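Local coordinates for putative cell invasion protein with MAC/Perforin domain (Bacteroides thetaiotaomicron VPI-5482, PDB 3KK7), which is of unknown function but, as a member of the MAC/perforin family, is probably related to pore-forming proteins and may take part in cell invasion, at residues A[240-245]-A[285-290]. Numbering follows the deposited sequence.
Sequences EKDMDV and TNKFSA
Phe288 CZ and CE2 press against the Asp242-Met243 backbone of helix 236-249. Phe288 CE2 is 3.6 Å from Asp242 O. Phe288 CZ is 3.8 Å from Met243 N and also touches Asp242 CB. Both backbone atoms lie in the plane of the ring, at its rim, which shows that the ring meets the helix backbone edge-on. Met243, a selenomethionine, bends at chi2 and chi3 (68° and 69°), bringing Met243 CE to 4.1 Å from Phe288 CZ. Met243 SE stands 5.5 Å from the centroid of the Phe288 ring, 47° off the normal, an oblique Met-aromatic contact. Both side chains also touch Val158 of strand 157-173, so helix 236-249 packs against the MACPF sheet at the start of strand 288-298.

The polar share lies between Asp242 and Lys287, whose side chains cross at about a right angle. The carboxylate packs on the lysine methylenes: Asp242 OD1 lies 3.7 Å from Lys287 CD. Asp242 OD1 and Lys287 NZ are 4.2 Å apart, too far to count as a salt bridge. Asp230 OD2 comes close to Asp242 OD2, and Lys287 may partly offset that like-charge pairing. With an alanine at Asp242, Lys287 would probably lose this nearby opposite charge and part of the cover over its methylenes. The chemistry thus implies cohesion mainly through van der Waals packing, probably supplemented by a weak electrostatic attraction at the partly exposed side.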
loop_
_atom_site.group_PDB
_atom_site.type_symbol
_atom_site.label_atom_id
_atom_site.label_comp_id
_atom_site.label_asym_id
_atom_site.label_seq_id
_atom_site.Cartn_x
_atom_site.Cartn_y
_atom_site.Cartn_z
ATOM N N GLU A 240 -3.138 -30.696 -10.302
ATOM C CA GLU A 240 -3.940 -30.086 -9.223
ATOM C C GLU A 240 -4.919 -31.095 -8.600
ATOM O O GLU A 240 -5.047 -31.127 -7.381
ATOM C CB GLU A 240 -4.615 -28.788 -9.694
ATOM C CG GLU A 240 -3.572 -27.638 -9.823
ATOM C CD GLU A 240 -4.094 -26.371 -10.466
ATOM O OE1 GLU A 240 -5.309 -26.207 -10.514
ATOM O OE2 GLU A 240 -3.295 -25.534 -10.931
ATOM N N LYS A 241 -5.547 -31.951 -9.423
ATOM C CA LYS A 241 -6.425 -32.997 -8.913
ATOM C C LYS A 241 -5.580 -34.010 -8.126
ATOM O O LYS A 241 -6.005 -34.473 -7.063
ATOM C CB LYS A 241 -7.239 -33.668 -10.036
ATOM C CG LYS A 241 -8.400 -34.573 -9.560
ATOM N N ASP A 242 -4.376 -34.319 -8.603
ATOM C CA ASP A 242 -3.500 -35.198 -7.835
ATOM C C ASP A 242 -3.156 -34.585 -6.473
ATOM O O ASP A 242 -3.187 -35.244 -5.446
ATOM C CB ASP A 242 -2.223 -35.541 -8.604
ATOM C CG ASP A 242 -2.477 -36.460 -9.813
ATOM O OD1 ASP A 242 -3.593 -37.002 -9.944
ATOM O OD2 ASP A 242 -1.556 -36.651 -10.637
HETATM N N MSE A 243 -2.861 -33.301 -6.450
HETATM C CA MSE A 243 -2.500 -32.641 -5.190
HETATM C C MSE A 243 -3.737 -32.530 -4.275
HETATM O O MSE A 243 -3.652 -32.825 -3.068
HETATM C CB MSE A 243 -1.853 -31.281 -5.480
HETATM C CG MSE A 243 -1.523 -30.444 -4.241
HETATM SE SE MSE A 243 -0.124 -31.177 -3.127
HETATM C CE MSE A 243 1.394 -30.897 -4.345
ATOM N N ASP A 244 -4.872 -32.123 -4.858
ATOM C CA ASP A 244 -6.155 -32.126 -4.156
ATOM C C ASP A 244 -6.374 -33.458 -3.397
ATOM O O ASP A 244 -6.801 -33.458 -2.245
ATOM C CB ASP A 244 -7.326 -31.925 -5.146
ATOM C CG ASP A 244 -7.462 -30.501 -5.663
ATOM O OD1 ASP A 244 -6.780 -29.556 -5.199
ATOM O OD2 ASP A 244 -8.280 -30.320 -6.569
ATOM N N VAL A 245 -6.074 -34.581 -4.043
ATOM C CA VAL A 245 -6.278 -35.909 -3.442
ATOM C C VAL A 245 -5.240 -36.149 -2.374
ATOM O O VAL A 245 -5.558 -36.701 -1.309
ATOM C CB VAL A 245 -6.158 -37.040 -4.491
ATOM C CG1 VAL A 245 -6.290 -38.431 -3.846
ATOM C CG2 VAL A 245 -7.203 -36.859 -5.610
ATOM N N THR A 285 2.081 -41.985 -3.241
ATOM C CA THR A 285 3.142 -42.511 -4.082
ATOM C C THR A 285 2.665 -42.938 -5.486
ATOM O O THR A 285 3.432 -42.855 -6.443
ATOM C CB THR A 285 3.836 -43.671 -3.379
ATOM O OG1 THR A 285 2.851 -44.656 -3.042
ATOM C CG2 THR A 285 4.534 -43.158 -2.122
ATOM N N ASN A 286 1.414 -43.381 -5.595
ATOM C CA ASN A 286 0.811 -43.700 -6.889
ATOM C C ASN A 286 0.724 -42.501 -7.846
ATOM O O ASN A 286 0.654 -42.683 -9.056
ATOM C CB ASN A 286 -0.594 -44.286 -6.715
ATOM C CG ASN A 286 -0.597 -45.740 -6.179
ATOM O OD1 ASN A 286 0.441 -46.421 -6.075
ATOM N ND2 ASN A 286 -1.795 -46.212 -5.835
ATOM N N LYS A 287 0.728 -41.287 -7.312
ATOM C CA LYS A 287 0.704 -40.084 -8.144
ATOM C C LYS A 287 1.984 -39.254 -8.096
ATOM O O LYS A 287 2.292 -38.542 -9.050
ATOM C CB LYS A 287 -0.485 -39.207 -7.733
ATOM C CG LYS A 287 -1.858 -39.848 -7.959
ATOM C CD LYS A 287 -2.055 -40.345 -9.403
ATOM C CE LYS A 287 -3.398 -40.996 -9.587
ATOM N NZ LYS A 287 -3.729 -41.014 -11.021
ATOM N N PHE A 288 2.731 -39.334 -7.000
ATOM C CA PHE A 288 3.901 -38.475 -6.821
ATOM C C PHE A 288 5.173 -39.254 -6.586
ATOM O O PHE A 288 5.193 -40.175 -5.782
ATOM C CB PHE A 288 3.702 -37.563 -5.612
ATOM C CG PHE A 288 2.652 -36.519 -5.801
ATOM C CD1 PHE A 288 2.972 -35.309 -6.401
ATOM C CD2 PHE A 288 1.348 -36.736 -5.371
ATOM C CE1 PHE A 288 2.000 -34.310 -6.580
ATOM C CE2 PHE A 288 0.365 -35.741 -5.540
ATOM C CZ PHE A 288 0.704 -34.519 -6.139
ATOM N N SER A 289 6.242 -38.838 -7.260
ATOM C CA SER A 289 7.594 -39.363 -6.994
ATOM C C SER A 289 8.170 -38.716 -5.749
ATOM O O SER A 289 9.101 -39.227 -5.172
ATOM C CB SER A 289 8.540 -39.124 -8.189
ATOM O OG SER A 289 8.019 -39.682 -9.379
ATOM N N ALA A 290 7.641 -37.566 -5.344
ATOM C CA ALA A 290 7.988 -36.999 -4.030
ATOM C C ALA A 290 6.923 -35.997 -3.684
ATOM O O ALA A 290 6.464 -35.267 -4.579
ATOM C CB ALA A 290 9.362 -36.314 -4.055
#